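Local coordinates for protoporphyrinogen oxidase (PDB 3LOV), which binds FAD and probably oxidises coproporphyrinogen III to coproporphyrin III with molecular oxygen, a step of coproporphyrin-dependent heme b biosynthesis, at residues A[14-27]-A[447-461]. Sequence-based numbering, arbitrary orientation.
With FAD (flavin-adenine dinucleotide), chain B.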
# COMPACT_ATOMS: atom_id res chain seq x y z
N ILE A 14 -8.91 8.14 -3.36
CA ILE A 14 -8.55 8.96 -2.19
C ILE A 14 -7.67 10.21 -2.58
O ILE A 14 -7.80 11.29 -2.01
CB ILE A 14 -7.85 8.11 -1.06
CG1 ILE A 14 -7.84 8.92 0.27
CG2 ILE A 14 -6.44 7.60 -1.51
CD1 ILE A 14 -7.21 8.23 1.47
N THR A 15 -6.77 10.06 -3.54
CA THR A 15 -5.85 11.12 -3.89
C THR A 15 -6.62 12.31 -4.50
O THR A 15 -6.39 13.48 -4.14
CB THR A 15 -4.77 10.62 -4.88
OG1 THR A 15 -4.10 9.49 -4.28
CG2 THR A 15 -3.78 11.75 -5.18
N GLY A 16 -7.52 11.99 -5.41
CA GLY A 16 -8.36 12.99 -6.06
C GLY A 16 -9.38 13.65 -5.12
O GLY A 16 -9.59 14.84 -5.21
N LEU A 17 -9.99 12.87 -4.23
CA LEU A 17 -10.97 13.39 -3.26
C LEU A 17 -10.28 14.23 -2.19
O LEU A 17 -10.75 15.32 -1.85
CB LEU A 17 -11.77 12.25 -2.61
CG LEU A 17 -12.90 11.68 -3.46
CD1 LEU A 17 -13.54 10.48 -2.81
CD2 LEU A 17 -13.94 12.78 -3.73
N ALA A 18 -9.13 13.78 -1.72
CA ALA A 18 -8.29 14.60 -0.85
C ALA A 18 -7.83 15.86 -1.56
O ALA A 18 -7.79 16.95 -0.96
CB ALA A 18 -7.08 13.82 -0.36
N ALA A 19 -7.46 15.74 -2.82
CA ALA A 19 -7.06 16.93 -3.53
C ALA A 19 -8.23 17.97 -3.56
O ALA A 19 -8.00 19.14 -3.41
CB ALA A 19 -6.59 16.60 -4.96
N ALA A 20 -9.47 17.52 -3.73
CA ALA A 20 -10.56 18.48 -3.90
C ALA A 20 -10.78 19.19 -2.56
O ALA A 20 -11.05 20.40 -2.55
CB ALA A 20 -11.82 17.80 -4.34
N TYR A 21 -10.67 18.42 -1.47
CA TYR A 21 -10.88 18.88 -0.10
C TYR A 21 -9.90 19.98 0.18
O TYR A 21 -10.27 21.05 0.65
CB TYR A 21 -10.68 17.73 0.92
CG TYR A 21 -10.75 18.21 2.37
CD1 TYR A 21 -11.97 18.38 3.02
CD2 TYR A 21 -9.58 18.51 3.08
CE1 TYR A 21 -12.02 18.85 4.34
CE2 TYR A 21 -9.63 18.98 4.36
CZ TYR A 21 -10.85 19.13 4.99
OH TYR A 21 -10.89 19.61 6.27
N TYR A 22 -8.63 19.70 -0.10
CA TYR A 22 -7.60 20.68 0.18
C TYR A 22 -7.69 21.86 -0.78
O TYR A 22 -7.38 22.98 -0.39
CB TYR A 22 -6.20 20.07 0.09
CG TYR A 22 -5.89 19.04 1.15
CD1 TYR A 22 -5.96 19.37 2.49
CD2 TYR A 22 -5.49 17.75 0.80
CE1 TYR A 22 -5.67 18.44 3.48
CE2 TYR A 22 -5.20 16.78 1.79
CZ TYR A 22 -5.31 17.15 3.13
OH TYR A 22 -5.03 16.23 4.11
N ALA A 23 -8.09 21.62 -2.04
CA ALA A 23 -8.22 22.70 -3.02
C ALA A 23 -9.34 23.63 -2.60
O ALA A 23 -9.22 24.84 -2.81
CB ALA A 23 -8.46 22.16 -4.52
N GLU A 24 -10.44 23.10 -2.06
CA GLU A 24 -11.55 24.00 -1.65
C GLU A 24 -11.04 25.03 -0.64
O GLU A 24 -11.33 26.21 -0.76
CB GLU A 24 -12.78 23.24 -1.14
CG GLU A 24 -13.58 22.61 -2.27
CD GLU A 24 -14.98 22.17 -1.90
OE1 GLU A 24 -15.38 22.30 -0.71
OE2 GLU A 24 -15.70 21.68 -2.84
N ARG A 25 -10.16 24.60 0.26
CA ARG A 25 -9.66 25.48 1.31
C ARG A 25 -8.54 26.37 0.83
O ARG A 25 -8.50 27.53 1.20
CB ARG A 25 -9.21 24.66 2.51
CG ARG A 25 -10.34 24.35 3.43
CD ARG A 25 -10.36 22.89 3.84
NE ARG A 25 -11.69 22.54 4.32
CZ ARG A 25 -12.65 22.05 3.55
NH1 ARG A 25 -12.43 21.81 2.27
NH2 ARG A 25 -13.83 21.77 4.08
N ALA A 26 -7.62 25.85 0.03
CA ALA A 26 -6.48 26.68 -0.40
C ALA A 26 -6.87 27.81 -1.38
O ALA A 26 -6.18 28.83 -1.44
CB ALA A 26 -5.37 25.83 -1.01
N PHE A 27 -7.95 27.60 -2.13
CA PHE A 27 -8.35 28.51 -3.23
C PHE A 27 -9.82 28.77 -3.23
O PHE A 27 -10.53 28.23 -4.07
CB PHE A 27 -8.04 27.88 -4.57
CG PHE A 27 -6.67 27.36 -4.67
CD1 PHE A 27 -5.61 28.20 -4.47
CD2 PHE A 27 -6.44 26.03 -4.97
CE1 PHE A 27 -4.33 27.73 -4.55
CE2 PHE A 27 -5.16 25.55 -5.07
CZ PHE A 27 -4.10 26.39 -4.84
N LEU A 447 -2.15 4.90 1.82
CA LEU A 447 -3.21 5.88 1.88
C LEU A 447 -2.73 7.26 2.37
O LEU A 447 -3.04 8.30 1.74
CB LEU A 447 -4.41 5.38 2.68
CG LEU A 447 -5.11 4.20 2.06
CD1 LEU A 447 -5.98 3.50 3.09
CD2 LEU A 447 -5.94 4.59 0.88
N PRO A 448 -1.92 7.29 3.45
CA PRO A 448 -1.41 8.55 3.98
C PRO A 448 -0.44 9.26 3.07
O PRO A 448 -0.43 10.50 3.04
CB PRO A 448 -0.69 8.13 5.27
CG PRO A 448 -1.34 6.85 5.63
CD PRO A 448 -1.50 6.17 4.31
N ASP A 449 0.36 8.48 2.33
CA ASP A 449 1.30 9.02 1.34
C ASP A 449 0.56 9.70 0.19
O ASP A 449 0.97 10.73 -0.31
CB ASP A 449 2.21 7.91 0.77
CG ASP A 449 3.06 7.16 1.87
OD1 ASP A 449 3.61 7.80 2.77
OD2 ASP A 449 3.15 5.93 1.81
N CYS A 450 -0.50 9.07 -0.26
CA CYS A 450 -1.37 9.62 -1.30
C CYS A 450 -2.07 10.88 -0.83
O CYS A 450 -2.16 11.88 -1.57
CB CYS A 450 -2.38 8.56 -1.73
SG CYS A 450 -1.61 7.26 -2.74
N VAL A 451 -2.55 10.88 0.40
CA VAL A 451 -3.15 12.10 0.94
C VAL A 451 -2.13 13.24 0.96
O VAL A 451 -2.42 14.32 0.46
CB VAL A 451 -3.79 11.88 2.32
CG1 VAL A 451 -4.19 13.25 2.95
CG2 VAL A 451 -5.00 10.91 2.20
N ALA A 452 -0.93 12.99 1.48
CA ALA A 452 0.14 13.95 1.43
C ALA A 452 0.49 14.38 0.01
O ALA A 452 0.89 15.54 -0.24
CB ALA A 452 1.43 13.38 2.11
N SER A 453 0.46 13.42 -0.92
CA SER A 453 0.79 13.69 -2.32
C SER A 453 -0.20 14.73 -2.84
O SER A 453 0.22 15.77 -3.38
CB SER A 453 0.76 12.38 -3.15
OG SER A 453 1.08 12.56 -4.52
N ALA A 454 -1.48 14.48 -2.64
CA ALA A 454 -2.54 15.46 -2.97
C ALA A 454 -2.29 16.83 -2.29
O ALA A 454 -2.28 17.84 -2.97
CB ALA A 454 -3.96 14.92 -2.59
N LYS A 455 -2.09 16.86 -0.97
CA LYS A 455 -1.90 18.12 -0.25
C LYS A 455 -0.69 18.91 -0.78
O LYS A 455 -0.79 20.12 -1.05
CB LYS A 455 -1.73 17.87 1.23
CG LYS A 455 -1.90 19.13 2.12
CD LYS A 455 -1.39 18.84 3.54
CE LYS A 455 -1.94 19.81 4.58
NZ LYS A 455 -2.29 21.10 3.96
N THR A 456 0.45 18.24 -0.92
CA THR A 456 1.61 18.96 -1.45
C THR A 456 1.36 19.46 -2.90
O THR A 456 1.80 20.55 -3.25
CB THR A 456 2.88 18.10 -1.39
OG1 THR A 456 2.96 17.52 -0.08
CG2 THR A 456 4.13 18.92 -1.62
N MSE A 457 0.67 18.70 -3.76
CA MSE A 457 0.48 19.22 -5.12
C MSE A 457 -0.53 20.38 -5.10
O MSE A 457 -0.31 21.39 -5.76
CB MSE A 457 0.10 18.16 -6.14
CG MSE A 457 1.21 17.17 -6.43
SE MSE A 457 2.79 17.98 -7.19
CE MSE A 457 4.12 17.83 -5.77
N ILE A 458 -1.60 20.28 -4.33
CA ILE A 458 -2.51 21.42 -4.22
C ILE A 458 -1.77 22.68 -3.74
O ILE A 458 -1.91 23.75 -4.35
CB ILE A 458 -3.77 21.10 -3.31
CG1 ILE A 458 -4.67 20.09 -4.01
CG2 ILE A 458 -4.55 22.37 -2.92
CD1 ILE A 458 -4.94 20.35 -5.45
N GLU A 459 -0.98 22.54 -2.67
CA GLU A 459 -0.15 23.60 -2.13
C GLU A 459 0.74 24.28 -3.18
O GLU A 459 0.87 25.49 -3.20
CB GLU A 459 0.80 23.06 -1.03
CG GLU A 459 0.16 22.81 0.35
CD GLU A 459 1.11 22.10 1.31
OE1 GLU A 459 2.30 21.88 0.97
OE2 GLU A 459 0.67 21.78 2.43
N SER A 460 1.38 23.48 -4.03
CA SER A 460 2.31 24.01 -5.00
C SER A 460 1.56 24.75 -6.12
O SER A 460 2.10 25.66 -6.72
CB SER A 460 3.24 22.93 -5.52
OG SER A 460 2.62 22.20 -6.53
N ILE A 461 0.30 24.40 -6.39
CA ILE A 461 -0.52 25.23 -7.28
C ILE A 461 -0.75 26.60 -6.62
O ILE A 461 -0.74 27.62 -7.31
CB ILE A 461 -1.89 24.62 -7.64
CG1 ILE A 461 -1.73 23.27 -8.32
CG2 ILE A 461 -2.64 25.54 -8.60
CD1 ILE A 461 -3.01 22.70 -8.85
PA FAD B . -6.81 4.72 -7.12
O1A FAD B . -7.45 4.26 -5.86
O2A FAD B . -6.32 3.69 -8.08
O5B FAD B . -7.82 5.68 -7.88
C5B FAD B . -7.67 6.04 -9.23
C4B FAD B . -9.01 6.61 -9.71
O4B FAD B . -8.87 7.19 -11.01
C3B FAD B . -10.06 5.52 -9.76
O3B FAD B . -11.28 5.94 -9.17
C2B FAD B . -10.17 5.29 -11.26
O2B FAD B . -11.44 4.89 -11.66
C1B FAD B . -9.88 6.67 -11.83
N9A FAD B . -9.43 6.69 -13.23
C8A FAD B . -8.65 5.82 -13.96
N7A FAD B . -8.51 6.28 -15.23
C5A FAD B . -9.20 7.46 -15.32
C6A FAD B . -9.41 8.38 -16.34
N6A FAD B . -8.84 8.23 -17.54
N1A FAD B . -10.19 9.50 -16.11
C2A FAD B . -10.73 9.73 -14.86
N3A FAD B . -10.50 8.83 -13.84
C4A FAD B . -9.78 7.71 -14.08
N1 FAD B . -2.49 1.41 1.49
C2 FAD B . -2.54 1.52 2.85
O2 FAD B . -2.25 2.59 3.41
N3 FAD B . -2.89 0.43 3.61
C4 FAD B . -3.18 -0.77 3.06
O4 FAD B . -3.51 -1.68 3.80
C4X FAD B . -3.11 -0.92 1.70
N5 FAD B . -3.44 -2.14 1.12
C5X FAD B . -3.39 -2.26 -0.27
C6 FAD B . -3.69 -3.48 -0.87
C7 FAD B . -3.63 -3.62 -2.27
C7M FAD B . -3.96 -4.93 -2.91
C8 FAD B . -3.31 -2.51 -3.08
C8M FAD B . -3.22 -2.61 -4.59
C9 FAD B . -3.02 -1.28 -2.49
C9A FAD B . -3.05 -1.14 -1.08
N10 FAD B . -2.76 0.10 -0.49
C10 FAD B . -2.78 0.19 0.91
C1' FAD B . -2.37 1.33 -1.28
C2' FAD B . -3.64 2.20 -1.49
O2' FAD B . -4.54 1.48 -2.25
C3' FAD B . -3.35 3.52 -2.20
O3' FAD B . -2.70 4.35 -1.24
C4' FAD B . -4.59 4.31 -2.70
O4' FAD B . -5.75 3.54 -2.95
C5' FAD B . -4.31 5.01 -4.02
O5' FAD B . -5.40 5.82 -4.34
P FAD B . -5.33 6.72 -5.64
O1P FAD B . -3.96 7.30 -5.87
O2P FAD B . -6.48 7.69 -5.76
O3P FAD B . -5.52 5.64 -6.86
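The first helix of the FAD-binding Rossmann-type domain, 14-26, packs against 447-461, in the last helix of the chain, and the cofactor lies across their N-terminal ends. The axes of the two segments point the same general way but cross at -40°, 8.2 Å apart at their closest. Small residues permit this close approach. CB of Ala-454 points into helix 14-26 and lies 3.2 Å from O of Thr-15, with the methyls of Ala-18 and Ala-19 beside it. Further along, Ile-458 is a knob in the hole formed by Ala-19, Tyr-22, Ala-23 and Ala-26. With chi1 at -68°, CG2 of Ile-458 is turned anti to the backbone N and meets CA of Ala-23 at 3.7 Å. CG of Lys-455 sits over the centre of the Tyr-22 ring in a CH-pi contact, 3.8 Å from the centroid. Val-451 CG1 meets the same ring at its edge, in plane. Without the ring, as with an alanine at Tyr-22, a gap is likely to open beside Val-451, and the Lys-455 chain would lose the face it lies over. Near the cofactor, CD1 of Ile-14 touches Val-451 CG2 at 3.5 Å. OG1 of Thr-15 donates to FAD O1P (2.7 Å), and its backbone N to O2P. The amide of Leu-447 gives a nearly straight bond to flavin O2 (2.8 Å, 166°). Both helix starts thus hold FAD, as in the dinucleotide-binding fold of flavin-containing amine oxidoreductases.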